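Local coordinates for protein beta sliding clamp (Bartonella birtlesii LL-WM9, PDB 6PTR) that probably encircles DNA as a ring-shaped head-to-tail homodimer, tethering DNA polymerases and other proteins to it and conferring processivity, at residues 230-233 and 238-241; 25-30 and 221-226; 281-286 and 338-343. All coordinates share one frame; numbering follows the deposited sequence.

How the contacts relate
Starting from the N terminus, the chain leaves helix 15-26 through residues 25-30 and returns to them 190 residues later, when 221-226 closes contact 2 between the N-terminal and central domains. Strand 228-233 follows almost at once, and contact 1 closes the shortest loop, the turn of a hairpin in the sheet that both domains build. The chain then runs into the C-terminal domain, where contact 3 closes a loop of 51 residues by pairing helices 275-285 and 336-345. All three lie in series, with none nested or crossed. Contacts 1 and 2 are neighbours, centres 15 Å apart, while contacts 1 and 3 lie on opposite sides of the chain's centre, 36 Å between centres.

Contact 1: residues 230-233 and 238-241; sequences CIEL and IRFS
Cys230 O is gripped twice: by the backbone N of Ser241 at 2.9 Å, in a nearly straight bond (165° at the hydrogen), and by a water. That water donates to Cys230 O (2.7 Å) and to Glu232 OE1 and is also hydrogen-bonded to Ser241 OG, so it knits the two strands together on the face they share with Arg239. A second water runs from Glu232 OE1 to the in-plane edge of the Arg239 guanidinium, 2.9 Å from NH1. Glu232 and Arg239 run abreast from the same face of the sheet, their charged ends joined through water and not by a direct salt bridge; their planes are 63° apart, and their side chains come closest where Glu232 OE1 meets Arg239 CD, 3.7 Å. The bend at chi3 of Arg239 (-71°) turns the guanidinium off the line of its chain, and its NE is held by Thr248 of the next strand.

Beneath this polar layer the backbones are laced by paired bonds, Cys230 with Ser241 and Glu232 with Arg239, the latter including Arg239 N to Glu232 O at 2.8 Å. Ile231-Phe240, between them, and Leu233-Ile238, beyond Glu232-Arg239, are the non-hydrogen-bonded pairs, whose side chains form the apolar face. Ile231 lies alongside Phe240, its CG1 meeting ring atom CD2 at 3.8 Å in an oblique approach. Further along, Leu233 CB rests on Ile238 CG1 at 4.0 Å, and Ile238 CD1 reaches back to Ile231 CG2. This face packs on Val207 and Ile209 in the domain interior. Strand 136-141 flanks the pair on one side and 245-250 on the other. The arrangement is an antiparallel beta hairpin of the central domain, set within the sheet that runs across into the N-terminal domain.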
loop_
_atom_site.group_PDB
_atom_site.type_symbol
_atom_site.label_atom_id
_atom_site.label_comp_id
_atom_site.label_asym_id
_atom_site.label_seq_id
_atom_site.Cartn_x
_atom_site.Cartn_y
_atom_site.Cartn_z
ATOM N N CYS C 230 -28.078 0.539 19.913
ATOM C CA CYS C 230 -28.892 -0.440 20.625
ATOM C C CYS C 230 -28.132 -1.764 20.640
ATOM O O CYS C 230 -27.820 -2.322 19.578
ATOM C CB CYS C 230 -30.264 -0.604 19.969
ATOM S SG CYS C 230 -31.281 -1.783 20.944
ATOM N N ILE C 231 -27.798 -2.254 21.833
ATOM C CA ILE C 231 -27.058 -3.496 21.968
ATOM C C ILE C 231 -28.000 -4.555 22.519
ATOM O O ILE C 231 -28.652 -4.343 23.551
ATOM C CB ILE C 231 -25.827 -3.327 22.874
ATOM C CG1 ILE C 231 -24.889 -2.269 22.281
ATOM C CG2 ILE C 231 -25.086 -4.658 23.009
ATOM C CD1 ILE C 231 -23.621 -2.067 23.087
ATOM N N GLU C 232 -28.092 -5.679 21.822
ATOM C CA GLU C 232 -28.961 -6.774 22.230
ATOM C C GLU C 232 -28.126 -8.040 22.282
ATOM O O GLU C 232 -27.259 -8.253 21.431
ATOM C CB GLU C 232 -30.145 -6.946 21.259
ATOM C CG GLU C 232 -31.152 -5.806 21.284
ATOM C CD GLU C 232 -32.133 -5.901 20.148
ATOM O OE1 GLU C 232 -31.744 -5.642 18.987
ATOM O OE2 GLU C 232 -33.288 -6.265 20.402
ATOM N N LEU C 233 -28.352 -8.876 23.289
ATOM C CA LEU C 233 -27.545 -10.080 23.300
ATOM C C LEU C 233 -28.267 -11.216 23.995
ATOM O O LEU C 233 -29.216 -11.026 24.768
ATOM C CB LEU C 233 -26.158 -9.863 23.947
ATOM C CG LEU C 233 -25.954 -9.362 25.377
ATOM C CD1 LEU C 233 -24.553 -9.740 25.895
ATOM C CD2 LEU C 233 -26.119 -7.856 25.401
ATOM N N ILE C 238 -24.949 -11.537 19.464
ATOM C CA ILE C 238 -24.999 -10.143 19.877
ATOM C C ILE C 238 -25.310 -9.301 18.650
ATOM O O ILE C 238 -24.915 -9.644 17.531
ATOM C CB ILE C 238 -23.681 -9.693 20.547
ATOM C CG1 ILE C 238 -23.821 -8.288 21.127
ATOM C CG2 ILE C 238 -22.497 -9.751 19.556
ATOM C CD1 ILE C 238 -22.640 -7.940 22.092
ATOM N N ARG C 239 -26.064 -8.230 18.853
ATOM C CA ARG C 239 -26.516 -7.378 17.758
ATOM C C ARG C 239 -26.277 -5.934 18.147
ATOM O O ARG C 239 -26.575 -5.535 19.280
ATOM C CB ARG C 239 -27.992 -7.599 17.450
ATOM C CG ARG C 239 -28.550 -6.614 16.426
ATOM C CD ARG C 239 -29.974 -6.970 16.037
ATOM N NE ARG C 239 -30.004 -8.177 15.216
ATOM C CZ ARG C 239 -31.108 -8.853 14.901
ATOM N NH1 ARG C 239 -32.295 -8.446 15.344
ATOM N NH2 ARG C 239 -31.019 -9.944 14.143
ATOM N N PHE C 240 -25.719 -5.162 17.211
ATOM C CA PHE C 240 -25.510 -3.733 17.390
ATOM C C PHE C 240 -26.316 -3.019 16.320
ATOM O O PHE C 240 -26.079 -3.229 15.125
ATOM C CB PHE C 240 -24.036 -3.353 17.251
ATOM C CG PHE C 240 -23.135 -4.049 18.204
ATOM C CD1 PHE C 240 -22.640 -5.318 17.919
ATOM C CD2 PHE C 240 -22.742 -3.428 19.381
ATOM C CE1 PHE C 240 -21.799 -5.964 18.800
ATOM C CE2 PHE C 240 -21.877 -4.080 20.267
ATOM C CZ PHE C 240 -21.422 -5.345 19.980
ATOM N N SER C 241 -27.237 -2.164 16.740
ATOM C CA SER C 241 -28.034 -1.377 15.806
ATOM C C SER C 241 -27.670 0.088 15.984
ATOM O O SER C 241 -27.750 0.627 17.090
ATOM C CB SER C 241 -29.534 -1.598 16.029
ATOM O OG SER C 241 -29.857 -2.964 15.833
HETATM O O HOH W 1 -29.606 -3.958 18.305
HETATM O O HOH W 2 -33.149 -6.006 16.608
#

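Contact 2: residues 25-30 and 221-226; sequences VHRVVE and LSEEID
Arg27 and Glu223 each stand inside a type I beta turn, His26 to Val29 and Leu221 to Glu224, closed by Val29 N on His26 O (3.1 Å) and Glu224 N on Leu221 O (2.9 Å); the second turn ends helix 211-221, and Glu224 leaves it with positive phi.

The two side chains reach across from facing turns. Arg27 NH2 and Glu223 OE2 form a long salt bridge of 4.0 Å. The carboxylate oxygen arrives at the edge of the guanidinium, close to its plane, but the two flat groups stand almost perpendicular, 86° apart, so this is a single-point approach and not a bidentate pairing. Arg27 has CG nearly eclipsing its backbone N (chi1 18°), a strained start from which the chain runs extended as far as NE. Its guanidinium has a second, weak and long ion pair with Glu216, and its chain touches Lys219.

Glu223 divides its two oxygens between neighbours: OE2 looks to Arg27, while OE1 makes a salt bridge with Arg24 and a weaker, longer pair with Lys20. The basic groups of helix 15-26 and its following turn thus gather round one carboxylate, which would probably steady its negative charge. A second tie is made a little further along by Lys212, which binds both Val28 O and Glu30 OE2. Only 36 Å² is buried between the two segments, so charge does more here than close packing. The contact is a surface ion pair bridging the N-terminal and central domains, between the turn after helix 15-26 and the turn after helix 211-221, in a family whose helices line the DNA channel of the ring.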
loop_
_atom_site.group_PDB
_atom_site.type_symbol
_atom_site.label_atom_id
_atom_site.label_comp_id
_atom_site.label_asym_id
_atom_site.label_seq_id
_atom_site.Cartn_x
_atom_site.Cartn_y
_atom_site.Cartn_z
ATOM N N VAL C 25 -21.348 -2.553 3.772
ATOM C CA VAL C 25 -21.736 -3.957 3.913
ATOM C C VAL C 25 -20.741 -4.890 3.235
ATOM O O VAL C 25 -20.483 -5.997 3.723
ATOM C CB VAL C 25 -23.158 -4.211 3.377
ATOM C CG1 VAL C 25 -24.134 -3.245 4.021
ATOM C CG2 VAL C 25 -23.192 -4.081 1.889
ATOM N N HIS C 26 -20.136 -4.437 2.137
ATOM C CA HIS C 26 -19.390 -5.351 1.281
ATOM C C HIS C 26 -18.154 -5.915 1.967
ATOM O O HIS C 26 -17.743 -7.035 1.649
ATOM C CB HIS C 26 -19.012 -4.656 -0.041
ATOM C CG HIS C 26 -17.738 -3.877 0.008
ATOM N ND1 HIS C 26 -17.640 -2.632 0.596
ATOM C CD2 HIS C 26 -16.508 -4.151 -0.490
ATOM C CE1 HIS C 26 -16.402 -2.187 0.480
ATOM N NE2 HIS C 26 -15.693 -3.092 -0.170
ATOM N N ARG C 27 -17.544 -5.176 2.898
ATOM C CA ARG C 27 -16.293 -5.654 3.474
ATOM C C ARG C 27 -16.472 -6.869 4.383
ATOM O O ARG C 27 -15.468 -7.461 4.797
ATOM C CB ARG C 27 -15.578 -4.526 4.237
ATOM C CG ARG C 27 -16.427 -3.316 4.634
ATOM C CD ARG C 27 -15.546 -2.219 5.281
ATOM N NE ARG C 27 -16.284 -1.356 6.207
ATOM C CZ ARG C 27 -16.500 -0.054 6.031
ATOM N NH1 ARG C 27 -16.029 0.564 4.954
ATOM N NH2 ARG C 27 -17.185 0.636 6.938
ATOM N N VAL C 28 -17.709 -7.255 4.693
ATOM C CA VAL C 28 -17.963 -8.451 5.486
ATOM C C VAL C 28 -17.684 -9.696 4.660
ATOM O O VAL C 28 -17.303 -10.750 5.196
ATOM C CB VAL C 28 -19.411 -8.385 6.010
ATOM C CG1 VAL C 28 -19.953 -9.754 6.359
ATOM C CG2 VAL C 28 -19.423 -7.487 7.212
ATOM N N VAL C 29 -17.815 -9.581 3.341
ATOM C CA VAL C 29 -17.539 -10.694 2.452
ATOM C C VAL C 29 -16.059 -11.033 2.507
ATOM O O VAL C 29 -15.191 -10.153 2.425
ATOM C CB VAL C 29 -17.996 -10.346 1.028
ATOM C CG1 VAL C 29 -17.553 -11.422 0.055
ATOM C CG2 VAL C 29 -19.499 -10.154 1.003
ATOM N N GLU C 30 -15.756 -12.314 2.673
ATOM C CA GLU C 30 -14.373 -12.757 2.635
ATOM C C GLU C 30 -13.937 -12.935 1.185
ATOM O O GLU C 30 -14.666 -13.508 0.370
ATOM C CB GLU C 30 -14.210 -14.065 3.411
ATOM C CG GLU C 30 -12.850 -14.249 4.084
ATOM C CD GLU C 30 -12.684 -13.406 5.345
ATOM O OE1 GLU C 30 -11.640 -12.732 5.468
ATOM O OE2 GLU C 30 -13.587 -13.419 6.213
ATOM N N LEU C 221 -17.680 2.843 13.343
ATOM C CA LEU C 221 -17.563 3.845 14.395
ATOM C C LEU C 221 -16.488 4.885 14.091
ATOM O O LEU C 221 -16.599 6.029 14.544
ATOM C CB LEU C 221 -17.289 3.156 15.731
ATOM C CG LEU C 221 -18.504 2.381 16.255
ATOM C CD1 LEU C 221 -18.140 1.570 17.476
ATOM C CD2 LEU C 221 -19.616 3.350 16.594
ATOM N N SER C 222 -15.444 4.513 13.335
ATOM C CA SER C 222 -14.396 5.467 12.979
ATOM C C SER C 222 -14.943 6.657 12.206
ATOM O O SER C 222 -14.285 7.704 12.139
ATOM C CB SER C 222 -13.312 4.772 12.149
ATOM O OG SER C 222 -13.834 4.362 10.894
ATOM N N GLU C 223 -16.122 6.525 11.618
ATOM C CA GLU C 223 -16.715 7.645 10.899
ATOM C C GLU C 223 -17.368 8.670 11.825
ATOM O O GLU C 223 -17.930 9.658 11.327
ATOM C CB GLU C 223 -17.738 7.130 9.893
ATOM C CG GLU C 223 -17.238 6.013 9.008
ATOM C CD GLU C 223 -18.332 5.500 8.065
ATOM O OE1 GLU C 223 -19.416 6.127 8.003
ATOM O OE2 GLU C 223 -18.113 4.472 7.390
ATOM N N GLU C 224 -17.303 8.460 13.143
ATOM C CA GLU C 224 -17.885 9.348 14.145
ATOM C C GLU C 224 -19.406 9.389 14.008
ATOM O O GLU C 224 -19.963 10.364 13.498
ATOM C CB GLU C 224 -17.283 10.753 14.040
ATOM N N ILE C 225 -20.074 8.328 14.474
ATOM C CA ILE C 225 -21.521 8.168 14.351
ATOM C C ILE C 225 -22.227 8.915 15.476
ATOM O O ILE C 225 -21.821 8.846 16.643
ATOM C CB ILE C 225 -21.884 6.671 14.365
ATOM C CG1 ILE C 225 -21.082 5.928 13.294
ATOM C CG2 ILE C 225 -23.383 6.477 14.170
ATOM C CD1 ILE C 225 -21.235 6.522 11.893
ATOM N N ASP C 226 -23.304 9.616 15.135
ATOM C CA ASP C 226 -24.104 10.302 16.140
ATOM C C ASP C 226 -25.109 9.354 16.790
ATOM O O ASP C 226 -25.582 8.397 16.175
ATOM C CB ASP C 226 -24.851 11.474 15.508
ATOM C CG ASP C 226 -25.831 12.146 16.478
ATOM O OD1 ASP C 226 -25.366 12.677 17.504
ATOM O OD2 ASP C 226 -27.053 12.108 16.209
#

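Contact 3: residues 281-286 and 338-343; sequences AVDRVS and YLLDIA
Val282 and Leu340 carry the apolar contact, overlapping flank to flank, each running toward the other's helix. Val282 CG1 touches Leu340 CG at 3.8 Å and lies nearly as close to CD2, so the valine methyl rests at the fork of the leucine. CG1 is anti to the backbone N of Val282 (chi1 170°), which turns it toward the other helix. The second branch of Leu340 reaches further: CD1 settles over the backbone of the facing helix, 4.0 Å from Asp283 CA. The other methyl of Val282, CG2, makes a looser touch with Leu339 CD1 at 4.5 Å. Leu339 also leans on Phe278 and on Leu376 of the sheet below, while Leu340 continues onto Ser279, one turn earlier on helix 275-285.

The helices run roughly antiparallel, 153° between their directions, with their segment axes 10.2 Å apart. They are the helix pair of the C-terminal domain, which in this family sits on the DNA-facing side of the ring with beta sheets behind. Ala281 and Val285 anchor helix 275-285 to strand 315-322: Ala281 packs on Leu321, and Val285 on Ala317.

The polar interactions are made with partners outside the helix pair. Asp283 touches Leu340 with its CB, but its carboxylate OD1 makes a salt bridge with Lys88 of the second subunit. Arg284 binds Asp319 through NH2 and packs on Leu89 of the second subunit. On the opposite helix, Asp341 joins Arg189 and Arg337 in salt bridges.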
loop_
_atom_site.group_PDB
_atom_site.type_symbol
_atom_site.label_atom_id
_atom_site.label_comp_id
_atom_site.label_asym_id
_atom_site.label_seq_id
_atom_site.Cartn_x
_atom_site.Cartn_y
_atom_site.Cartn_z
ATOM N N ALA C 281 12.258 6.970 21.276
ATOM C CA ALA C 281 13.490 6.232 21.580
ATOM C C ALA C 281 13.326 4.737 21.343
ATOM O O ALA C 281 14.216 4.094 20.775
ATOM C CB ALA C 281 13.911 6.492 23.022
ATOM N N VAL C 282 12.201 4.163 21.787
ATOM C CA VAL C 282 11.939 2.750 21.550
ATOM C C VAL C 282 11.844 2.485 20.061
ATOM O O VAL C 282 12.383 1.494 19.557
ATOM C CB VAL C 282 10.653 2.302 22.275
ATOM C CG1 VAL C 282 10.235 0.889 21.818
ATOM C CG2 VAL C 282 10.850 2.354 23.782
ATOM N N ASP C 283 11.127 3.352 19.341
ATOM C CA ASP C 283 11.034 3.227 17.893
ATOM C C ASP C 283 12.425 3.211 17.265
ATOM O O ASP C 283 12.733 2.352 16.429
ATOM C CB ASP C 283 10.171 4.374 17.336
ATOM C CG ASP C 283 9.849 4.206 15.860
ATOM O OD1 ASP C 283 9.882 3.056 15.366
ATOM O OD2 ASP C 283 9.555 5.228 15.194
ATOM N N ARG C 284 13.298 4.130 17.688
ATOM C CA ARG C 284 14.628 4.194 17.096
ATOM C C ARG C 284 15.418 2.912 17.348
ATOM O O ARG C 284 15.926 2.302 16.402
ATOM C CB ARG C 284 15.387 5.413 17.631
ATOM C CG ARG C 284 14.835 6.731 17.086
ATOM C CD ARG C 284 15.724 7.907 17.463
ATOM N NE ARG C 284 15.839 8.130 18.904
ATOM C CZ ARG C 284 15.088 8.973 19.605
ATOM N NH1 ARG C 284 14.131 9.677 19.009
ATOM N NH2 ARG C 284 15.306 9.131 20.910
ATOM N N VAL C 285 15.530 2.475 18.612
ATOM C CA VAL C 285 16.444 1.362 18.889
ATOM C C VAL C 285 15.876 0.055 18.366
ATOM O O VAL C 285 16.650 -0.857 18.048
ATOM C CB VAL C 285 16.818 1.268 20.396
ATOM C CG1 VAL C 285 17.559 2.542 20.853
ATOM C CG2 VAL C 285 15.580 1.046 21.271
ATOM N N SER C 286 14.550 -0.052 18.198
ATOM C CA SER C 286 13.970 -1.298 17.698
ATOM C C SER C 286 14.115 -1.450 16.189
ATOM O O SER C 286 13.712 -2.489 15.643
ATOM C CB SER C 286 12.492 -1.387 18.084
ATOM O OG SER C 286 11.725 -0.385 17.460
ATOM N N TYR C 338 5.111 -4.112 21.395
ATOM C CA TYR C 338 4.025 -4.043 22.365
ATOM C C TYR C 338 4.115 -2.776 23.197
ATOM O O TYR C 338 3.087 -2.187 23.551
ATOM C CB TYR C 338 4.033 -5.281 23.268
ATOM C CG TYR C 338 3.741 -6.587 22.545
ATOM C CD1 TYR C 338 3.266 -6.598 21.241
ATOM C CD2 TYR C 338 3.935 -7.814 23.188
ATOM C CE1 TYR C 338 2.982 -7.797 20.578
ATOM C CE2 TYR C 338 3.670 -9.021 22.537
ATOM C CZ TYR C 338 3.187 -9.002 21.235
ATOM O OH TYR C 338 2.916 -10.184 20.580
ATOM N N LEU C 339 5.335 -2.344 23.540
ATOM C CA LEU C 339 5.487 -1.070 24.235
ATOM C C LEU C 339 4.962 0.077 23.393
ATOM O O LEU C 339 4.268 0.963 23.903
ATOM C CB LEU C 339 6.954 -0.814 24.585
ATOM C CG LEU C 339 7.567 -1.541 25.772
ATOM C CD1 LEU C 339 9.077 -1.272 25.751
ATOM C CD2 LEU C 339 6.954 -1.061 27.077
ATOM N N LEU C 340 5.277 0.083 22.096
ATOM C CA LEU C 340 4.765 1.151 21.240
ATOM C C LEU C 340 3.249 1.066 21.100
ATOM O O LEU C 340 2.567 2.097 21.087
ATOM C CB LEU C 340 5.443 1.087 19.876
ATOM C CG LEU C 340 6.938 1.426 19.975
ATOM C CD1 LEU C 340 7.610 1.225 18.638
ATOM C CD2 LEU C 340 7.106 2.862 20.448
ATOM N N ASP C 341 2.705 -0.153 21.025
ATOM C CA ASP C 341 1.250 -0.300 20.979
ATOM C C ASP C 341 0.599 0.379 22.178
ATOM O O ASP C 341 -0.353 1.155 22.024
ATOM C CB ASP C 341 0.852 -1.782 20.936
ATOM C CG ASP C 341 1.217 -2.464 19.631
ATOM O OD1 ASP C 341 1.409 -1.776 18.597
ATOM O OD2 ASP C 341 1.281 -3.711 19.643
ATOM N N ILE C 342 1.109 0.113 23.384
ATOM C CA ILE C 342 0.469 0.660 24.572
ATOM C C ILE C 342 0.736 2.156 24.690
ATOM O O ILE C 342 -0.163 2.932 25.040
ATOM C CB ILE C 342 0.930 -0.121 25.811
ATOM C CG1 ILE C 342 0.385 -1.545 25.725
ATOM C CG2 ILE C 342 0.453 0.572 27.082
ATOM C CD1 ILE C 342 1.088 -2.516 26.702
ATOM N N ALA C 343 1.961 2.596 24.378
ATOM C CA ALA C 343 2.217 4.036 24.362
ATOM C C ALA C 343 1.249 4.751 23.425
ATOM O O ALA C 343 0.763 5.851 23.733
ATOM C CB ALA C 343 3.667 4.309 23.958
#